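Local coordinates for protein purine nucleoside phosphorylase (Thermus thermophilus, PDB 1ODI) that probably catalyses the phosphate-dependent cleavage of purine nucleosides to free base and ribose 1-phosphate, and binds adenosine, at residues A[3-8]-A[42-47]; A[91-96]-A[200-205]; A[152-157]-A[176-181]. All blocks are in the same frame, centred on the assembly; numbering follows the deposited sequence.

Contact 1 (A[3-8]-A[42-47]). With ADN (adenosine), chain J; SO4 (sulfate ion), chain I.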
# COMPACT_ATOMS: atom_id res chain seq x y z
N PRO A 3 18.35 24.28 -19.36
CA PRO A 3 17.50 23.14 -19.00
C PRO A 3 16.74 22.55 -20.18
O PRO A 3 16.61 23.18 -21.24
CB PRO A 3 16.56 23.73 -17.94
CG PRO A 3 17.41 24.76 -17.30
CD PRO A 3 18.07 25.43 -18.49
N ILE A 4 16.23 21.35 -20.00
CA ILE A 4 15.51 20.65 -21.05
C ILE A 4 14.13 21.22 -21.41
O ILE A 4 13.75 21.22 -22.58
CB ILE A 4 15.38 19.16 -20.69
CG1 ILE A 4 16.78 18.54 -20.65
CG2 ILE A 4 14.50 18.44 -21.69
CD1 ILE A 4 16.82 17.12 -20.16
N HIS A 5 13.39 21.73 -20.43
CA HIS A 5 12.06 22.26 -20.72
C HIS A 5 11.97 23.78 -20.75
O HIS A 5 11.48 24.36 -21.71
CB HIS A 5 11.05 21.69 -19.73
CG HIS A 5 11.09 20.20 -19.64
ND1 HIS A 5 12.06 19.53 -18.94
CD2 HIS A 5 10.31 19.25 -20.21
CE1 HIS A 5 11.89 18.23 -19.09
NE2 HIS A 5 10.84 18.04 -19.86
N VAL A 6 12.43 24.44 -19.69
CA VAL A 6 12.42 25.89 -19.64
C VAL A 6 13.78 26.32 -20.18
O VAL A 6 14.72 26.54 -19.42
CB VAL A 6 12.23 26.41 -18.20
CG1 VAL A 6 12.26 27.93 -18.18
CG2 VAL A 6 10.91 25.90 -17.63
N ARG A 7 13.86 26.41 -21.51
CA ARG A 7 15.09 26.77 -22.22
C ARG A 7 15.64 28.15 -21.89
O ARG A 7 15.62 29.04 -22.74
CB ARG A 7 14.85 26.69 -23.73
CG ARG A 7 14.07 25.47 -24.24
CD ARG A 7 14.92 24.21 -24.40
NE ARG A 7 14.45 23.44 -25.55
CZ ARG A 7 14.69 22.14 -25.76
NH1 ARG A 7 15.41 21.44 -24.89
NH2 ARG A 7 14.20 21.55 -26.85
N ALA A 8 16.14 28.34 -20.68
CA ALA A 8 16.69 29.64 -20.29
C ALA A 8 18.11 29.51 -19.71
O ALA A 8 18.65 28.41 -19.62
CB ALA A 8 15.78 30.31 -19.27
N ASP A 42 9.33 30.17 -24.04
CA ASP A 42 8.02 29.90 -24.60
C ASP A 42 8.00 28.44 -25.06
O ASP A 42 7.00 27.95 -25.58
CB ASP A 42 7.73 30.84 -25.77
CG ASP A 42 8.72 30.68 -26.92
OD1 ASP A 42 8.67 31.50 -27.86
OD2 ASP A 42 9.54 29.74 -26.88
N HIS A 43 9.12 27.76 -24.86
CA HIS A 43 9.21 26.36 -25.24
C HIS A 43 8.14 25.58 -24.47
O HIS A 43 7.93 25.80 -23.27
CB HIS A 43 10.61 25.81 -24.93
CG HIS A 43 10.84 24.43 -25.47
ND1 HIS A 43 11.19 23.37 -24.65
CD2 HIS A 43 10.72 23.92 -26.71
CE1 HIS A 43 11.27 22.27 -25.38
NE2 HIS A 43 10.99 22.58 -26.64
N ARG A 44 7.46 24.68 -25.17
CA ARG A 44 6.39 23.86 -24.60
C ARG A 44 5.24 24.68 -24.02
O ARG A 44 4.41 24.15 -23.29
CB ARG A 44 6.95 22.91 -23.54
CG ARG A 44 7.73 21.73 -24.11
CD ARG A 44 8.06 20.71 -23.03
NE ARG A 44 8.70 19.51 -23.56
CZ ARG A 44 8.07 18.49 -24.14
NH1 ARG A 44 6.75 18.51 -24.28
NH2 ARG A 44 8.76 17.44 -24.55
N GLY A 45 5.18 25.96 -24.38
CA GLY A 45 4.12 26.81 -23.87
C GLY A 45 4.37 27.26 -22.44
O GLY A 45 3.58 28.01 -21.86
N LEU A 46 5.48 26.80 -21.87
CA LEU A 46 5.84 27.15 -20.50
C LEU A 46 6.36 28.58 -20.45
O LEU A 46 7.54 28.83 -20.18
CB LEU A 46 6.89 26.16 -20.00
CG LEU A 46 6.40 24.72 -19.89
CD1 LEU A 46 7.59 23.78 -19.67
CD2 LEU A 46 5.38 24.59 -18.75
N TRP A 47 5.46 29.53 -20.72
CA TRP A 47 5.79 30.95 -20.76
C TRP A 47 6.43 31.51 -19.49
O TRP A 47 5.86 31.45 -18.39
CB TRP A 47 4.55 31.76 -21.13
CG TRP A 47 4.12 31.60 -22.57
CD1 TRP A 47 4.70 30.80 -23.51
CD2 TRP A 47 3.02 32.25 -23.22
NE1 TRP A 47 4.04 30.92 -24.71
CE2 TRP A 47 3.00 31.80 -24.56
CE3 TRP A 47 2.06 33.18 -22.80
CZ2 TRP A 47 2.05 32.24 -25.49
CZ3 TRP A 47 1.11 33.62 -23.72
CH2 TRP A 47 1.11 33.15 -25.05
O5' ADN J . 10.40 16.02 -21.54
C5' ADN J . 9.49 15.21 -20.82
C4' ADN J . 8.31 14.97 -21.79
O4' ADN J . 8.68 14.25 -23.03
C3' ADN J . 7.25 14.10 -21.17
O3' ADN J . 6.00 14.66 -21.62
C2' ADN J . 7.47 12.67 -21.72
O2' ADN J . 6.31 12.03 -22.25
C1' ADN J . 8.67 12.85 -22.71
N9 ADN J . 10.02 12.39 -22.23
C8 ADN J . 11.20 12.46 -23.00
N7 ADN J . 12.28 12.02 -22.41
C5 ADN J . 11.83 11.61 -21.15
C6 ADN J . 12.49 11.04 -19.99
N6 ADN J . 13.81 10.77 -19.94
N1 ADN J . 11.72 10.76 -18.89
C2 ADN J . 10.38 11.02 -18.91
N3 ADN J . 9.65 11.56 -19.93
C4 ADN J . 10.44 11.84 -21.02
S SO4 I . 6.05 14.50 -25.46
O1 SO4 I . 5.64 15.39 -24.36
O2 SO4 I . 7.31 15.00 -26.04
O3 SO4 I . 5.00 14.48 -26.49
O4 SO4 I . 6.26 13.13 -24.97
O HOH W 1 11.52 19.58 -23.78

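Contact 2 (A[91-96]-A[200-205]). With ADN (adenosine), chain H.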
# COMPACT_ATOMS: atom_id res chain seq x y z
N ALA A 91 -8.23 27.16 -7.46
CA ALA A 91 -8.60 25.87 -6.88
C ALA A 91 -10.12 25.70 -6.80
O ALA A 91 -10.87 26.66 -6.94
CB ALA A 91 -7.98 25.73 -5.48
N GLY A 92 -10.56 24.46 -6.60
CA GLY A 92 -11.98 24.17 -6.50
C GLY A 92 -12.39 23.93 -5.06
O GLY A 92 -11.83 23.04 -4.41
N ALA A 93 -13.34 24.71 -4.56
CA ALA A 93 -13.82 24.59 -3.17
C ALA A 93 -14.37 23.20 -2.84
O ALA A 93 -15.16 22.63 -3.60
CB ALA A 93 -14.87 25.64 -2.89
N ALA A 94 -13.96 22.67 -1.69
CA ALA A 94 -14.39 21.34 -1.26
C ALA A 94 -15.75 21.39 -0.57
O ALA A 94 -16.43 20.38 -0.44
CB ALA A 94 -13.37 20.74 -0.32
N SER A 95 -16.14 22.58 -0.12
CA SER A 95 -17.43 22.75 0.54
C SER A 95 -18.20 23.95 -0.01
O SER A 95 -17.62 24.80 -0.70
CB SER A 95 -17.23 22.88 2.05
OG SER A 95 -16.12 23.72 2.33
N SER A 96 -19.50 24.01 0.29
CA SER A 96 -20.37 25.10 -0.16
C SER A 96 -20.06 26.47 0.41
O SER A 96 -20.35 27.47 -0.23
CB SER A 96 -21.84 24.76 0.13
OG SER A 96 -22.24 23.59 -0.56
N LEU A 200 -3.99 30.81 -3.44
CA LEU A 200 -4.98 30.45 -4.44
C LEU A 200 -6.24 31.29 -4.44
O LEU A 200 -6.64 31.86 -3.43
CB LEU A 200 -5.35 28.98 -4.24
CG LEU A 200 -4.13 28.09 -4.10
CD1 LEU A 200 -4.35 27.05 -3.03
CD2 LEU A 200 -3.83 27.45 -5.44
N ALA A 201 -6.86 31.34 -5.61
CA ALA A 201 -8.11 32.06 -5.79
C ALA A 201 -9.13 31.01 -6.21
O ALA A 201 -8.99 30.38 -7.25
CB ALA A 201 -7.96 33.11 -6.88
N VAL A 202 -10.14 30.80 -5.37
CA VAL A 202 -11.17 29.82 -5.69
C VAL A 202 -11.84 30.25 -6.99
O VAL A 202 -12.35 31.37 -7.09
CB VAL A 202 -12.22 29.75 -4.58
CG1 VAL A 202 -13.25 28.69 -4.91
CG2 VAL A 202 -11.55 29.46 -3.24
N SER A 203 -11.84 29.36 -7.99
CA SER A 203 -12.45 29.68 -9.27
C SER A 203 -13.72 28.88 -9.53
O SER A 203 -14.45 29.13 -10.49
CB SER A 203 -11.45 29.44 -10.41
OG SER A 203 -10.96 28.12 -10.37
N ASN A 204 -14.00 27.93 -8.64
CA ASN A 204 -15.18 27.09 -8.78
C ASN A 204 -15.38 26.16 -7.59
O ASN A 204 -14.48 25.97 -6.76
CB ASN A 204 -15.04 26.24 -10.04
CG ASN A 204 -13.94 25.20 -9.92
OD1 ASN A 204 -14.20 24.05 -9.54
ND2 ASN A 204 -12.71 25.59 -10.21
N ARG A 205 -16.58 25.61 -7.51
CA ARG A 205 -16.89 24.65 -6.46
C ARG A 205 -16.77 23.31 -7.19
O ARG A 205 -17.13 23.20 -8.36
CB ARG A 205 -18.32 24.87 -5.93
CG ARG A 205 -18.53 26.24 -5.29
CD ARG A 205 -19.81 26.29 -4.47
NE ARG A 205 -19.93 27.51 -3.68
CZ ARG A 205 -20.37 28.68 -4.16
NH1 ARG A 205 -20.72 28.79 -5.44
NH2 ARG A 205 -20.46 29.73 -3.36
O5' ADN H . -8.27 23.85 -14.09
C5' ADN H . -7.51 22.93 -13.33
C4' ADN H . -6.26 23.72 -12.90
O4' ADN H . -6.55 24.90 -12.05
C3' ADN H . -5.31 22.89 -12.05
O3' ADN H . -3.99 23.20 -12.52
C2' ADN H . -5.54 23.31 -10.58
O2' ADN H . -4.35 23.67 -9.89
C1' ADN H . -6.63 24.42 -10.69
N9 ADN H . -8.04 24.02 -10.31
C8 ADN H . -9.15 24.88 -10.33
N7 ADN H . -10.28 24.34 -9.98
C5 ADN H . -9.95 23.02 -9.70
C6 ADN H . -10.73 21.87 -9.26
N6 ADN H . -12.04 21.92 -9.04
N1 ADN H . -10.05 20.67 -9.08
C2 ADN H . -8.71 20.61 -9.31
N3 ADN H . -7.89 21.61 -9.72
C4 ADN H . -8.56 22.79 -9.90

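Contact 3 (A[152-157]-A[176-181]). With ADN (adenosine), chain H.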
# COMPACT_ATOMS: atom_id res chain seq x y z
N LEU A 152 -5.52 24.09 4.63
CA LEU A 152 -5.07 23.02 3.75
C LEU A 152 -5.79 22.93 2.42
O LEU A 152 -6.98 23.20 2.31
CB LEU A 152 -5.23 21.67 4.46
CG LEU A 152 -4.30 21.35 5.63
CD1 LEU A 152 -4.79 20.08 6.31
CD2 LEU A 152 -2.88 21.20 5.14
N VAL A 153 -5.04 22.56 1.39
CA VAL A 153 -5.60 22.36 0.08
C VAL A 153 -5.14 20.95 -0.21
O VAL A 153 -4.32 20.40 0.53
CB VAL A 153 -5.03 23.32 -0.98
CG1 VAL A 153 -5.46 24.75 -0.65
CG2 VAL A 153 -3.51 23.20 -1.06
N ALA A 154 -5.67 20.35 -1.26
CA ALA A 154 -5.29 19.00 -1.61
C ALA A 154 -4.81 18.98 -3.05
O ALA A 154 -5.50 19.45 -3.95
CB ALA A 154 -6.47 18.06 -1.42
N SER A 155 -3.61 18.45 -3.26
CA SER A 155 -3.03 18.36 -4.59
C SER A 155 -3.37 17.00 -5.16
O SER A 155 -2.92 15.98 -4.64
CB SER A 155 -1.51 18.54 -4.53
OG SER A 155 -1.16 19.84 -4.09
N GLU A 156 -4.17 16.99 -6.23
CA GLU A 156 -4.59 15.74 -6.87
C GLU A 156 -4.08 15.59 -8.30
O GLU A 156 -3.56 16.54 -8.89
CB GLU A 156 -6.12 15.66 -6.87
CG GLU A 156 -6.78 16.78 -7.65
CD GLU A 156 -8.27 16.57 -7.81
OE1 GLU A 156 -8.95 17.44 -8.40
OE2 GLU A 156 -8.78 15.52 -7.35
N ASP A 157 -4.24 14.40 -8.86
CA ASP A 157 -3.81 14.11 -10.22
C ASP A 157 -4.97 14.06 -11.20
O ASP A 157 -4.85 14.51 -12.33
CB ASP A 157 -3.09 12.76 -10.28
CG ASP A 157 -1.64 12.85 -9.86
OD1 ASP A 157 -1.02 11.78 -9.67
OD2 ASP A 157 -1.11 13.98 -9.73
N LEU A 176 -9.71 22.56 2.33
CA LEU A 176 -10.52 23.68 1.88
C LEU A 176 -10.79 23.64 0.38
O LEU A 176 -11.87 24.03 -0.07
CB LEU A 176 -9.85 25.01 2.24
CG LEU A 176 -9.67 25.33 3.73
CD1 LEU A 176 -8.95 26.65 3.87
CD2 LEU A 176 -11.02 25.40 4.41
N ALA A 177 -9.82 23.17 -0.40
CA ALA A 177 -10.00 23.12 -1.84
C ALA A 177 -9.02 22.17 -2.53
O ALA A 177 -8.00 21.78 -1.95
CB ALA A 177 -9.87 24.52 -2.44
N PHE A 178 -9.34 21.81 -3.76
CA PHE A 178 -8.50 20.92 -4.53
C PHE A 178 -7.82 21.67 -5.64
O PHE A 178 -8.44 22.49 -6.33
CB PHE A 178 -9.31 19.77 -5.13
CG PHE A 178 -9.78 18.76 -4.13
CD1 PHE A 178 -10.82 19.07 -3.25
CD2 PHE A 178 -9.14 17.53 -4.02
CE1 PHE A 178 -11.22 18.15 -2.27
CE2 PHE A 178 -9.54 16.61 -3.05
CZ PHE A 178 -10.57 16.92 -2.17
N GLU A 179 -6.53 21.40 -5.80
CA GLU A 179 -5.74 22.00 -6.86
C GLU A 179 -4.72 20.94 -7.30
O GLU A 179 -4.73 19.83 -6.77
CB GLU A 179 -5.10 23.31 -6.37
CG GLU A 179 -4.34 23.22 -5.08
CD GLU A 179 -2.87 23.05 -5.32
OE1 GLU A 179 -2.38 21.92 -5.18
OE2 GLU A 179 -2.22 24.06 -5.66
N MET A 180 -3.85 21.27 -8.25
CA MET A 180 -2.92 20.27 -8.77
C MET A 180 -1.43 20.59 -8.87
O MET A 180 -0.77 20.14 -9.80
CB MET A 180 -3.40 19.84 -10.16
CG MET A 180 -4.84 19.33 -10.21
SD MET A 180 -5.46 19.13 -11.91
CE MET A 180 -4.49 17.72 -12.47
N GLU A 181 -0.88 21.37 -7.94
CA GLU A 181 0.54 21.66 -8.02
C GLU A 181 1.26 21.84 -6.69
O GLU A 181 2.44 21.51 -6.57
CB GLU A 181 0.79 22.90 -8.89
CG GLU A 181 0.52 22.71 -10.37
CD GLU A 181 -0.90 23.07 -10.75
OE1 GLU A 181 -1.40 22.58 -11.80
OE2 GLU A 181 -1.52 23.86 -10.01
O5' ADN H . -8.27 23.85 -14.09
C5' ADN H . -7.51 22.93 -13.33
C4' ADN H . -6.26 23.72 -12.90
O4' ADN H . -6.55 24.90 -12.05
C3' ADN H . -5.31 22.89 -12.05
O3' ADN H . -3.99 23.20 -12.52
C2' ADN H . -5.54 23.31 -10.58
O2' ADN H . -4.35 23.67 -9.89
C1' ADN H . -6.63 24.42 -10.69
N9 ADN H . -8.04 24.02 -10.31
C8 ADN H . -9.15 24.88 -10.33
N7 ADN H . -10.28 24.34 -9.98
C5 ADN H . -9.95 23.02 -9.70
C6 ADN H . -10.73 21.87 -9.26
N6 ADN H . -12.04 21.92 -9.04
N1 ADN H . -10.05 20.67 -9.08
C2 ADN H . -8.71 20.61 -9.31
N3 ADN H . -7.89 21.61 -9.72
C4 ADN H . -8.56 22.79 -9.90

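Contact 1 (A[3-8]-A[42-47])
The guanidinium of R7 lies flat on one face of the H43 imidazole, with centres 3.9 Å apart and planes inclined by 21°, its NE above the rim near ND1 and CE1. R44 CG rests over the rim of the opposite face, and the carbonyl of H5 meets the H43 edge, where ND1 donates to H5 O at 3.1 Å with the acceptor in the ring plane. H43 reaches this carbonyl because its CG is anti to the backbone N (chi1 -172°), while R7, bent at chi2 and chi3, folds its end back over the ring. Hydrogen bond and stack together restrict the rotation of the imidazole.

H5 has I4 CG2 over one face of its ring and F159 of a neighbouring subunit packed edge-to-face against it. At the ring edge, H5 NE2 is hydrogen-bonded to adenosine O5' at 2.7 Å, and ND1 is held by E76 of helix 67-79, which helps to fix the ring's rotation. L46 CD1 touches H5 CB at 4.0 Å.

The extended side chain of R44 passes H5 obliquely. Adenosine C4' lies over one face of its guanidinium, sulfate O2 and a water at its edge. The water joins the segments, donating to I4 O (3.0 Å) and accepting from R44 NE (2.8 Å). R44 NH2 makes a nearly straight bond to sulfate O2 at 3.2 Å, and NH1 binds O1 weakly.

G21, R25, R87 and T90 of a neighbouring subunit complete the sulfate site, which probably marks the phosphate position. A histidine at the 5'-hydroxyl and an arginine at the anion, both lent to the adjoining subunit's active site, are the hallmark of the hexameric purine nucleoside phosphorylases.

Contact 2 (A[91-96]-A[200-205])
Strand segments 91-93 and 200-205 pair in parallel, their axes approaching to 4.5 Å at 44°, and a beta bulge interrupts the ladder where A91 faces V202 but G92 faces N204. S203 N donates to A91 O at 3.1 Å, and A93 N to N204 O at 2.8 Å.

Past the bulge, N204 faces the ligand. Its CG stands between backbone N and carbonyl carbon, the crowded position (chi1 68°), turning the amide to the purine: ND2 donates to adenosine N7 at 2.7 Å and OD1 accepts from N6 at 3.1 Å. ND2 also donates to S203 OG, which helps hold the amide in this orientation. G92, without a side chain, lets the adenine approach its backbone closely. On the face bearing A91 and A93, V202 CG1 packs against A93 CB at 4.0 Å, while R205 NE bonds weakly to S96 O.

Strand 84-93 runs between strand 195-205 and strand 175-179, to which G92 and A94 are bonded at F178 and L176. L200 pairs on its other side with I104 of strand 103-106, and helix 214-234 covers A201 and S203 through M224 and L217.

Contact 3 (A[152-157]-A[176-181])
S155 OG donates to E179 OE1 at 2.6 Å, meeting the oxygen nearly head-on, and this short bond ties two neighbouring parallel strands. E179 can turn back to it because its CG stands between backbone N and carbonyl carbon (chi1 51°) and the chain bends again at chi2. The same oxygen accepts E181 N at 3.2 Å from above the carboxylate plane, as well as A182 N, at the start of helix 182-191, while OE2 is salt-bridged to R87. With an alanine here, the S155 hydroxyl and the N-H groups of E181 and A182 would probably lose their shared acceptor, and R87 one of its anionic mates.

On the opposite face of the sheet, A154 CB sits over the F178 ring, 4.1 Å from its centroid, in a CH-pi contact; W170 of helix 164-171 also meets that ring. E156, extended beyond CG, crosses F178 at about a right angle. Its OE2 is bonded to T162, and OE1 comes 3.3 Å from adenosine C2.

M180 swings its CG against E156 O, and the bend at chi3 (70°) turns CE to D157 O at 3.2 Å. SD faces the ribose C3', and M180 N donates to adenosine O2' at 2.9 Å. E181 OE2, salt-bridged to R87, lies 2.8 Å from adenosine O2'; OE1, beside O3', takes the N-H of G66.

The backbone ladder (E179 N to A154 O, E156 N to E179 O) joins the two strands of a beta-alpha-beta crossover through helix 164-171. Residues at and just after the C-terminal end of strand 175-179 line the ribose site, as in other members of the phosphorylase superfamily, with the E181 carboxylate close to both sugar hydroxyls.

In the fold
Contacts 2 and 3 build one nucleoside site from the same sheet: their centres are 10 Å apart, and they touch through the adjacent strands 84-93 and 175-179. Contact 2 bonds to the base of the adenosine; contact 3 holds the ribose and also lines one edge of the base. Contact 1 lies about 29 Å from contact 2 and 25 Å from contact 3, centre to centre, and serves a different adenosine, the one held by N204 and M180 of a neighbouring subunit, with E181 of that subunit beside its ribose. In return, H5 of a neighbouring subunit reaches the adenosine of contacts 2 and 3. Each complete pocket therefore needs two chains.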